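Local coordinates for protein capsid (Human calicivirus NLV/Boxer/2001/US, PDB 4RDL) that forms the protruding (P) domain of a norovirus capsid protein, a dimer that binds histo-blood group antigens such as Lewis y, at residues A[136-141]-A[152-157]; A[115-120]-A[170-175]; A[72-77]-A[165-170]. All coordinates share one frame; numbering follows the deposited sequence.

Contact 1: residues A[136-141]-A[152-157]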
loop_
_atom_site.group_PDB
_atom_site.type_symbol
_atom_site.label_atom_id
_atom_site.label_comp_id
_atom_site.label_asym_id
_atom_site.label_seq_id
_atom_site.Cartn_x
_atom_site.Cartn_y
_atom_site.Cartn_z
ATOM N N VAL A 136 13.199 14.554 -6.275
ATOM C CA VAL A 136 12.840 15.810 -6.912
ATOM C C VAL A 136 11.674 16.446 -6.172
ATOM O O VAL A 136 10.889 15.751 -5.525
ATOM C CB VAL A 136 12.490 15.585 -8.402
ATOM C CG1 VAL A 136 11.178 14.846 -8.547
ATOM C CG2 VAL A 136 12.462 16.908 -9.168
ATOM N N VAL A 137 11.588 17.768 -6.240
ATOM C CA VAL A 137 10.476 18.500 -5.656
ATOM C C VAL A 137 9.491 18.861 -6.763
ATOM O O VAL A 137 9.893 19.306 -7.849
ATOM C CB VAL A 137 10.958 19.786 -4.960
ATOM C CG1 VAL A 137 9.782 20.558 -4.386
ATOM C CG2 VAL A 137 11.979 19.450 -3.880
ATOM N N ILE A 138 8.208 18.648 -6.494
ATOM C CA ILE A 138 7.143 19.071 -7.396
ATOM C C ILE A 138 6.190 20.007 -6.654
ATOM O O ILE A 138 5.599 19.631 -5.634
ATOM C CB ILE A 138 6.359 17.858 -7.949
ATOM C CG1 ILE A 138 7.310 16.920 -8.714
ATOM C CG2 ILE A 138 5.199 18.310 -8.846
ATOM C CD1 ILE A 138 6.647 15.658 -9.216
ATOM N N HIS A 139 6.039 21.220 -7.169
ATOM C CA HIS A 139 5.079 22.177 -6.625
ATOM C C HIS A 139 3.674 21.814 -7.072
ATOM O O HIS A 139 3.421 21.685 -8.271
ATOM C CB HIS A 139 5.388 23.586 -7.143
ATOM C CG HIS A 139 6.693 24.136 -6.662
ATOM N ND1 HIS A 139 7.241 25.297 -7.170
ATOM C CD2 HIS A 139 7.553 23.694 -5.718
ATOM C CE1 HIS A 139 8.384 25.543 -6.554
ATOM N NE2 HIS A 139 8.597 24.590 -5.667
ATOM N N SER A 140 2.746 21.672 -6.127
ATOM C CA SER A 140 1.341 21.490 -6.498
ATOM C C SER A 140 0.648 22.856 -6.583
ATOM O O SER A 140 -0.383 23.105 -5.945
ATOM C CB SER A 140 0.606 20.527 -5.559
ATOM O OG SER A 140 0.717 20.932 -4.211
ATOM N N TYR A 141 1.247 23.739 -7.376
ATOM C CA TYR A 141 0.759 25.100 -7.568
ATOM C C TYR A 141 1.481 25.713 -8.756
ATOM O O TYR A 141 2.442 25.122 -9.260
ATOM C CB TYR A 141 0.943 25.954 -6.299
ATOM C CG TYR A 141 2.345 25.984 -5.718
ATOM C CD1 TYR A 141 3.252 26.976 -6.085
ATOM C CD2 TYR A 141 2.757 25.024 -4.789
ATOM C CE1 TYR A 141 4.530 27.014 -5.547
ATOM C CE2 TYR A 141 4.036 25.049 -4.247
ATOM C CZ TYR A 141 4.914 26.049 -4.626
ATOM O OH TYR A 141 6.179 26.089 -4.093
ATOM N N VAL A 152 3.411 18.026 -15.180
ATOM C CA VAL A 152 3.791 18.829 -14.018
ATOM C C VAL A 152 5.253 19.243 -14.132
ATOM O O VAL A 152 6.084 18.503 -14.675
ATOM C CB VAL A 152 3.558 18.089 -12.672
ATOM C CG1 VAL A 152 2.079 17.810 -12.470
ATOM C CG2 VAL A 152 4.387 16.804 -12.605
ATOM N N LYS A 153 5.560 20.428 -13.625
ATOM C CA LYS A 153 6.934 20.907 -13.598
ATOM C C LYS A 153 7.693 20.268 -12.435
ATOM O O LYS A 153 7.151 20.111 -11.330
ATOM C CB LYS A 153 6.982 22.440 -13.475
ATOM C CG LYS A 153 8.386 22.985 -13.260
ATOM C CD LYS A 153 8.405 24.503 -13.161
ATOM C CE LYS A 153 9.818 25.012 -12.937
ATOM N NZ LYS A 153 9.864 26.497 -12.791
ATOM N N LEU A 154 8.947 19.904 -12.697
ATOM C CA LEU A 154 9.878 19.457 -11.667
ATOM C C LEU A 154 10.853 20.582 -11.348
ATOM O O LEU A 154 11.373 21.225 -12.258
ATOM C CB LEU A 154 10.668 18.247 -12.166
ATOM C CG LEU A 154 10.038 16.868 -11.909
ATOM C CD1 LEU A 154 8.537 16.824 -12.212
ATOM C CD2 LEU A 154 10.804 15.797 -12.684
ATOM N N GLU A 155 11.115 20.816 -10.065
ATOM C CA GLU A 155 12.138 21.787 -9.682
ATOM C C GLU A 155 13.512 21.242 -10.055
ATOM O O GLU A 155 13.831 20.089 -9.767
ATOM C CB GLU A 155 12.063 22.097 -8.183
ATOM C CG GLU A 155 10.740 22.727 -7.783
ATOM C CD GLU A 155 10.469 24.004 -8.563
ATOM O OE1 GLU A 155 11.264 24.955 -8.423
ATOM O OE2 GLU A 155 9.484 24.043 -9.335
ATOM N N ASP A 156 14.331 22.070 -10.691
ATOM C CA ASP A 156 15.654 21.626 -11.092
ATOM C C ASP A 156 16.568 21.520 -9.880
ATOM O O ASP A 156 16.809 22.506 -9.193
ATOM C CB ASP A 156 16.244 22.593 -12.120
ATOM C CG ASP A 156 17.557 22.104 -12.712
ATOM O OD1 ASP A 156 17.950 20.948 -12.449
ATOM O OD2 ASP A 156 18.193 22.883 -13.454
ATOM N N ASN A 157 17.070 20.318 -9.615
ATOM C CA ASN A 157 18.025 20.113 -8.530
ATOM C C ASN A 157 19.410 19.740 -9.049
ATOM O O ASN A 157 20.250 19.251 -8.294
ATOM C CB ASN A 157 17.518 19.053 -7.550
ATOM C CG ASN A 157 17.301 17.703 -8.206
ATOM O OD1 ASN A 157 17.764 17.457 -9.321
ATOM N ND2 ASN A 157 16.596 16.820 -7.513
HETATM O O HOH W 1 13.935 19.232 -7.116
HETATM O O HOH W 2 4.492 21.435 -10.800
HETATM O O HOH W 3 7.497 22.170 -9.408
#

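Contact 2: residues A[115-120]-A[170-175]. With FUC (alpha-L-fucopyranose), chain C.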
loop_
_atom_site.group_PDB
_atom_site.type_symbol
_atom_site.label_atom_id
_atom_site.label_comp_id
_atom_site.label_asym_id
_atom_site.label_seq_id
_atom_site.Cartn_x
_atom_site.Cartn_y
_atom_site.Cartn_z
ATOM N N LEU A 115 5.815 18.951 -2.865
ATOM C CA LEU A 115 5.849 17.497 -2.809
ATOM C C LEU A 115 7.272 17.019 -3.039
ATOM O O LEU A 115 7.831 17.197 -4.127
ATOM C CB LEU A 115 4.935 16.896 -3.879
ATOM C CG LEU A 115 3.517 17.471 -3.957
ATOM C CD1 LEU A 115 2.793 16.897 -5.170
ATOM C CD2 LEU A 115 2.743 17.182 -2.665
ATOM N N HIS A 116 7.858 16.419 -2.013
ATOM C CA HIS A 116 9.219 15.906 -2.113
ATOM C C HIS A 116 9.140 14.442 -2.488
ATOM O O HIS A 116 8.759 13.600 -1.666
ATOM C CB HIS A 116 9.964 16.101 -0.790
ATOM C CG HIS A 116 10.064 17.536 -0.381
ATOM N ND1 HIS A 116 11.159 18.319 -0.685
ATOM C CD2 HIS A 116 9.187 18.343 0.261
ATOM C CE1 HIS A 116 10.961 19.541 -0.223
ATOM N NE2 HIS A 116 9.768 19.585 0.346
ATOM N N MET A 117 9.484 14.155 -3.740
ATOM C CA MET A 117 9.296 12.829 -4.312
ATOM C C MET A 117 10.603 12.068 -4.375
ATOM O O MET A 117 11.670 12.641 -4.625
ATOM C CB MET A 117 8.727 12.926 -5.734
ATOM C CG MET A 117 7.519 13.840 -5.893
ATOM S SD MET A 117 6.056 13.311 -4.990
ATOM C CE MET A 117 5.570 11.847 -5.887
ATOM N N THR A 118 10.512 10.764 -4.177
ATOM C CA THR A 118 11.608 9.871 -4.493
ATOM C C THR A 118 11.190 9.115 -5.745
ATOM O O THR A 118 10.021 8.774 -5.896
ATOM C CB THR A 118 11.877 8.910 -3.333
ATOM O OG1 THR A 118 12.438 9.648 -2.239
ATOM C CG2 THR A 118 12.850 7.815 -3.743
ATOM N N PHE A 119 12.119 8.860 -6.661
ATOM C CA PHE A 119 11.735 8.156 -7.877
ATOM C C PHE A 119 12.760 7.135 -8.336
ATOM O O PHE A 119 13.934 7.186 -7.953
ATOM C CB PHE A 119 11.394 9.128 -9.018
ATOM C CG PHE A 119 12.569 9.927 -9.528
ATOM C CD1 PHE A 119 13.440 9.394 -10.475
ATOM C CD2 PHE A 119 12.790 11.220 -9.078
ATOM C CE1 PHE A 119 14.507 10.135 -10.948
ATOM C CE2 PHE A 119 13.850 11.968 -9.556
ATOM C CZ PHE A 119 14.709 11.424 -10.487
ATOM N N VAL A 120 12.294 6.206 -9.166
ATOM C CA VAL A 120 13.160 5.219 -9.790
ATOM C C VAL A 120 12.780 5.046 -11.254
ATOM O O VAL A 120 11.599 5.125 -11.615
ATOM C CB VAL A 120 13.062 3.844 -9.080
ATOM C CG1 VAL A 120 13.625 3.929 -7.652
ATOM C CG2 VAL A 120 11.629 3.311 -9.074
ATOM N N LEU A 170 7.273 7.698 -9.265
ATOM C CA LEU A 170 7.587 8.615 -8.177
ATOM C C LEU A 170 6.698 8.311 -6.987
ATOM O O LEU A 170 5.530 7.945 -7.145
ATOM C CB LEU A 170 7.374 10.063 -8.621
ATOM C CG LEU A 170 8.112 10.509 -9.894
ATOM C CD1 LEU A 170 7.149 10.557 -11.080
ATOM C CD2 LEU A 170 8.736 11.867 -9.664
ATOM N N GLU A 171 7.261 8.454 -5.791
ATOM C CA GLU A 171 6.498 8.266 -4.566
ATOM C C GLU A 171 6.680 9.475 -3.661
ATOM O O GLU A 171 7.746 10.089 -3.623
ATOM C CB GLU A 171 6.924 7.000 -3.834
ATOM C CG GLU A 171 5.946 6.646 -2.720
ATOM C CD GLU A 171 6.509 5.673 -1.714
ATOM O OE1 GLU A 171 5.823 5.440 -0.690
ATOM O OE2 GLU A 171 7.621 5.143 -1.948
ATOM N N LEU A 172 5.628 9.817 -2.931
ATOM C CA LEU A 172 5.663 10.957 -2.031
ATOM C C LEU A 172 6.431 10.618 -0.757
ATOM O O LEU A 172 5.962 9.846 0.076
ATOM C CB LEU A 172 4.235 11.390 -1.695
ATOM C CG LEU A 172 4.144 12.654 -0.838
ATOM C CD1 LEU A 172 4.747 13.857 -1.567
ATOM C CD2 LEU A 172 2.692 12.921 -0.457
ATOM N N THR A 173 7.612 11.203 -0.596
ATOM C CA THR A 173 8.440 10.924 0.581
ATOM C C THR A 173 8.087 11.840 1.746
ATOM O O THR A 173 7.941 11.387 2.887
ATOM C CB THR A 173 9.932 11.047 0.247
ATOM O OG1 THR A 173 10.226 10.132 -0.814
ATOM C CG2 THR A 173 10.808 10.714 1.452
ATOM N N TRP A 174 7.961 13.128 1.463
ATOM C CA TRP A 174 7.528 14.081 2.471
ATOM C C TRP A 174 6.962 15.339 1.806
ATOM O O TRP A 174 7.062 15.506 0.581
ATOM C CB TRP A 174 8.650 14.395 3.482
ATOM C CG TRP A 174 9.876 15.092 2.932
ATOM C CD1 TRP A 174 10.854 14.548 2.144
ATOM C CD2 TRP A 174 10.269 16.445 3.185
ATOM N NE1 TRP A 174 11.818 15.495 1.866
ATOM C CE2 TRP A 174 11.487 16.666 2.504
ATOM C CE3 TRP A 174 9.707 17.498 3.920
ATOM C CZ2 TRP A 174 12.152 17.894 2.531
ATOM C CZ3 TRP A 174 10.373 18.712 3.956
ATOM C CH2 TRP A 174 11.580 18.902 3.258
ATOM N N VAL A 175 6.343 16.197 2.613
ATOM C CA VAL A 175 5.660 17.389 2.137
ATOM C C VAL A 175 6.075 18.571 3.001
ATOM O O VAL A 175 6.233 18.430 4.216
ATOM C CB VAL A 175 4.117 17.215 2.216
ATOM C CG1 VAL A 175 3.398 18.492 1.778
ATOM C CG2 VAL A 175 3.665 16.020 1.381
HETATM C C1 FUC C . 13.168 21.936 1.420
HETATM C C2 FUC C . 14.125 21.247 0.541
HETATM C C3 FUC C . 15.484 21.811 0.697
HETATM C C4 FUC C . 15.958 21.786 2.106
HETATM C C5 FUC C . 14.944 22.395 3.057
HETATM C C6 FUC C . 15.349 22.246 4.474
HETATM O O2 FUC C . 13.705 21.378 -0.787
HETATM O O3 FUC C . 16.385 21.158 -0.139
HETATM O O4 FUC C . 16.216 20.478 2.488
HETATM O O5 FUC C . 13.632 21.858 2.861
#

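Contact 3: residues A[72-77]-A[165-170]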
loop_
_atom_site.group_PDB
_atom_site.type_symbol
_atom_site.label_atom_id
_atom_site.label_comp_id
_atom_site.label_asym_id
_atom_site.label_seq_id
_atom_site.Cartn_x
_atom_site.Cartn_y
_atom_site.Cartn_z
ATOM N N ARG A 72 1.356 8.310 -5.451
ATOM C CA ARG A 72 2.414 8.017 -6.409
ATOM C C ARG A 72 2.117 8.668 -7.747
ATOM O O ARG A 72 0.981 9.082 -8.002
ATOM C CB ARG A 72 2.590 6.505 -6.566
ATOM C CG ARG A 72 3.118 5.847 -5.293
ATOM C CD ARG A 72 3.352 4.359 -5.460
ATOM N NE ARG A 72 3.692 3.724 -4.189
ATOM C CZ ARG A 72 4.903 3.279 -3.868
ATOM N NH1 ARG A 72 5.911 3.403 -4.720
ATOM N NH2 ARG A 72 5.107 2.702 -2.685
ATOM N N MET A 73 3.150 8.764 -8.580
ATOM C CA MET A 73 3.032 9.250 -9.950
ATOM C C MET A 73 3.866 8.368 -10.857
ATOM O O MET A 73 4.764 7.652 -10.402
ATOM C CB MET A 73 3.555 10.681 -10.080
ATOM C CG MET A 73 2.995 11.681 -9.083
ATOM S SD MET A 73 3.881 13.250 -9.308
ATOM C CE MET A 73 3.265 14.203 -7.921
ATOM N N ARG A 74 3.586 8.452 -12.151
ATOM C CA ARG A 74 4.398 7.780 -13.152
ATOM C C ARG A 74 4.458 8.644 -14.395
ATOM O O ARG A 74 3.483 9.302 -14.751
ATOM C CB ARG A 74 3.821 6.405 -13.503
ATOM C CG ARG A 74 4.628 5.649 -14.560
ATOM C CD ARG A 74 4.206 4.187 -14.636
ATOM N NE ARG A 74 4.938 3.473 -15.682
ATOM C CZ ARG A 74 5.109 2.158 -15.712
ATOM N NH1 ARG A 74 4.600 1.400 -14.747
ATOM N NH2 ARG A 74 5.796 1.604 -16.707
ATOM N N GLY A 75 5.601 8.640 -15.063
ATOM C CA GLY A 75 5.663 9.251 -16.378
ATOM C C GLY A 75 7.072 9.438 -16.874
ATOM O O GLY A 75 8.029 8.924 -16.291
ATOM N N ARG A 76 7.198 10.194 -17.961
ATOM C CA ARG A 76 8.486 10.385 -18.612
ATOM C C ARG A 76 9.005 11.771 -18.294
ATOM O O ARG A 76 8.302 12.763 -18.473
ATOM C CB ARG A 76 8.365 10.193 -20.123
ATOM C CG ARG A 76 9.708 9.994 -20.815
ATOM C CD ARG A 76 9.525 9.515 -22.270
ATOM N NE ARG A 76 8.736 8.285 -22.335
ATOM C CZ ARG A 76 9.237 7.063 -22.194
ATOM N NH1 ARG A 76 10.540 6.893 -22.018
ATOM N NH2 ARG A 76 8.438 6.005 -22.236
ATOM N N ILE A 77 10.235 11.835 -17.804
ATOM C CA ILE A 77 10.849 13.118 -17.488
ATOM C C ILE A 77 11.265 13.824 -18.776
ATOM O O ILE A 77 11.836 13.209 -19.681
ATOM C CB ILE A 77 12.042 12.941 -16.521
ATOM C CG1 ILE A 77 11.507 12.528 -15.142
ATOM C CG2 ILE A 77 12.859 14.228 -16.413
ATOM C CD1 ILE A 77 12.578 12.186 -14.117
ATOM N N GLY A 165 14.040 11.819 -20.772
ATOM C CA GLY A 165 13.663 10.800 -21.732
ATOM C C GLY A 165 13.331 9.459 -21.105
ATOM O O GLY A 165 12.885 8.553 -21.803
ATOM N N LYS A 166 13.542 9.330 -19.794
ATOM C CA LYS A 166 13.332 8.058 -19.108
ATOM C C LYS A 166 11.998 8.024 -18.371
ATOM O O LYS A 166 11.557 9.034 -17.821
ATOM C CB LYS A 166 14.440 7.790 -18.087
ATOM C CG LYS A 166 15.856 7.966 -18.603
ATOM C CD LYS A 166 16.209 6.946 -19.644
ATOM C CE LYS A 166 17.715 6.984 -19.925
ATOM N NZ LYS A 166 18.087 6.196 -21.124
ATOM N N GLU A 167 11.371 6.852 -18.354
ATOM C CA GLU A 167 10.144 6.660 -17.592
ATOM C C GLU A 167 10.473 6.323 -16.148
ATOM O O GLU A 167 11.319 5.471 -15.866
ATOM C CB GLU A 167 9.271 5.557 -18.187
ATOM C CG GLU A 167 7.838 5.627 -17.681
ATOM C CD GLU A 167 6.977 4.468 -18.119
ATOM O OE1 GLU A 167 7.528 3.423 -18.511
ATOM O OE2 GLU A 167 5.734 4.605 -18.057
ATOM N N VAL A 168 9.805 7.019 -15.237
ATOM C CA VAL A 168 10.027 6.805 -13.808
ATOM C C VAL A 168 8.710 6.623 -13.070
ATOM O O VAL A 168 7.655 7.045 -13.544
ATOM C CB VAL A 168 10.817 7.983 -13.161
ATOM C CG1 VAL A 168 12.182 8.168 -13.834
ATOM C CG2 VAL A 168 10.009 9.290 -13.191
ATOM N N VAL A 169 8.785 5.973 -11.912
ATOM C CA VAL A 169 7.700 6.017 -10.943
ATOM C C VAL A 169 8.163 6.837 -9.746
ATOM O O VAL A 169 9.319 6.727 -9.304
ATOM C CB VAL A 169 7.231 4.609 -10.528
ATOM C CG1 VAL A 169 6.517 3.930 -11.680
ATOM C CG2 VAL A 169 8.380 3.764 -10.049
ATOM N N LEU A 170 7.273 7.698 -9.265
ATOM C CA LEU A 170 7.587 8.615 -8.177
ATOM C C LEU A 170 6.698 8.311 -6.987
ATOM O O LEU A 170 5.530 7.945 -7.145
ATOM C CB LEU A 170 7.374 10.063 -8.621
ATOM C CG LEU A 170 8.112 10.509 -9.894
ATOM C CD1 LEU A 170 7.149 10.557 -11.080
ATOM C CD2 LEU A 170 8.736 11.867 -9.664
HETATM O O HOH W 4 5.938 4.995 -7.245
#

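Contact 1: residues A[136-141]-A[152-157]
The carboxylate of E155 lies flat over one face of the H139 imidazole, the two planes only 12° apart. CE1 of H139 and CD of E155 come within 3.3 Å, and E155 CG sits over the same ring, 3.9 Å from its centroid, as a CH-pi contact. E155 reaches this place by folding: its chain bends at CG (chi2 -57°), which turns the acid over the ring. On the opposite face of the imidazole stands the hydroxyl of Y141, itself hydrogen-bonded to D114, so the ring is sandwiched. V136, I138 and L154 make the apolar part of the contact. CG2 of V136 packs at 3.7 Å on CG of L154, the two side chains nearly perpendicular, while I138 and L154 run side by side and touch through CG1 and CD1. A single direct backbone bond joins the segments, E155 N to V137 O at 2.9 Å and almost straight. The strands run at 140° to each other, and water fills in for backbone bonds: one molecule bridges V137 N and E155 O, and another accepts from H139 N at 2.8 Å and lies within hydrogen-bonding distance of K153 O and E155 OE2. The contact thus brings outer strand 133-139, whose V137 borders a bound fucose, against the end of 151-154, the last but one strand, curling the sheet toward a closed barrel. Because ND1 of H139 meets OE2 at a poor angle, the pair is a stack rather than an in-plane hydrogen bond; the nearby negative charge would probably still favour a protonated imidazole.

Contact 2: residues A[115-120]-A[170-175]
L115 starts an antiparallel pairing of neighbouring strands, interrupted by a classic beta bulge, in the barrel-like sheet of the P2 subdomain, which carries the glycan pocket; its CB rests on CD1 of L172. At H116 the bulge appears: its O accepts from both T173 N (2.9 Å) and W174 N (3.3 Å), while its own N donates to W174 O. The H116 imidazole stacks face to face on the six-membered ring of W174, centroids 3.6 Å apart and planes at 7°, and its CB covers the five-membered ring. Fucose meets both at their edges, O2 near H116 CE1 and O5 near W174 CH2; S176 holds H116 NE2, and galactose also touches this histidine. Beyond the bulge M117 faces L172 and points to the other side of the sheet, where bends at chi2 and chi3 bring its SD against L172 CD1 and its CE against L170 CB. T118 and E171 form the next hydrogen-bonded pair; the E171 carboxylate makes a salt bridge to R72 of the second subunit. Beside T173 of that subunit, the hydroxyls of T118 and T173 share a short hydrogen bond, OG1 to OG1 2.7 Å. F119 lies alongside L170, its CB 3.7 Å from L170 CG.

Contact 3: residues A[72-77]-A[165-170]
Two central strands of the barrel-like antiparallel sheet of the P2 subdomain, 72-80 and 167-177, pair here in regular register, their axes 171° apart in direction. M73 and L170 exchange both backbone bonds, as do G75 and V168, with V168 N to G75 O at 2.8 Å. Ahead of E167, where the second strand begins, the pairing is already made through I77 N to K166 O and G165 N to I77 O. On the face of R74 and E167 the arginine, extended with CG anti to its N (chi1 180°), grips the acid side-on: NE reaches OE2 at 2.7 Å and NH2 reaches OE1 at 3.1 Å. Both oxygens lie near the guanidinium plane yet are met from above the carboxylate plane, the two planes being 63° apart. V169 CG1 packs along the R74 shaft, and the remaining nitrogen, NH1, bonds to L91 O. R76 bends at chi3 so that NH1 donates to G165 O at 2.9 Å, while E167 CB lies over its guanidinium face. I77 CD1 meets V168 CG2 at 4.0 Å. With two bonds to E167 and a third to L91, the R74 guanidinium is fixed in rotation, and the paired charges probably offset each other at this partly exposed surface.

In the fold
All three contacts belong to the curled antiparallel sheet of P2, distinct from the domain's other sheet. Contacts 2 and 3 are consecutive pairings that share strand 167-177 and L170, their centres about 11 Å apart; strand 113-121 passes on to 133-139, where V136 O meets M117 N at 2.8 Å and so joins contact 2 to contact 1. Contact 1 then brings 133-139 round to 151-154, and I138 CD1 touches M73 SD at 3.7 Å. H116 and W174 of contact 2 line the glycan pocket; the side chain of V137 in contact 1 packs beside H116 ND1 and is about 4 Å from a bound fucose. In contact 3 the side chain of M73 is about 14 Å from a bound galactose. Contacts 2 and 3 both reach the second subunit.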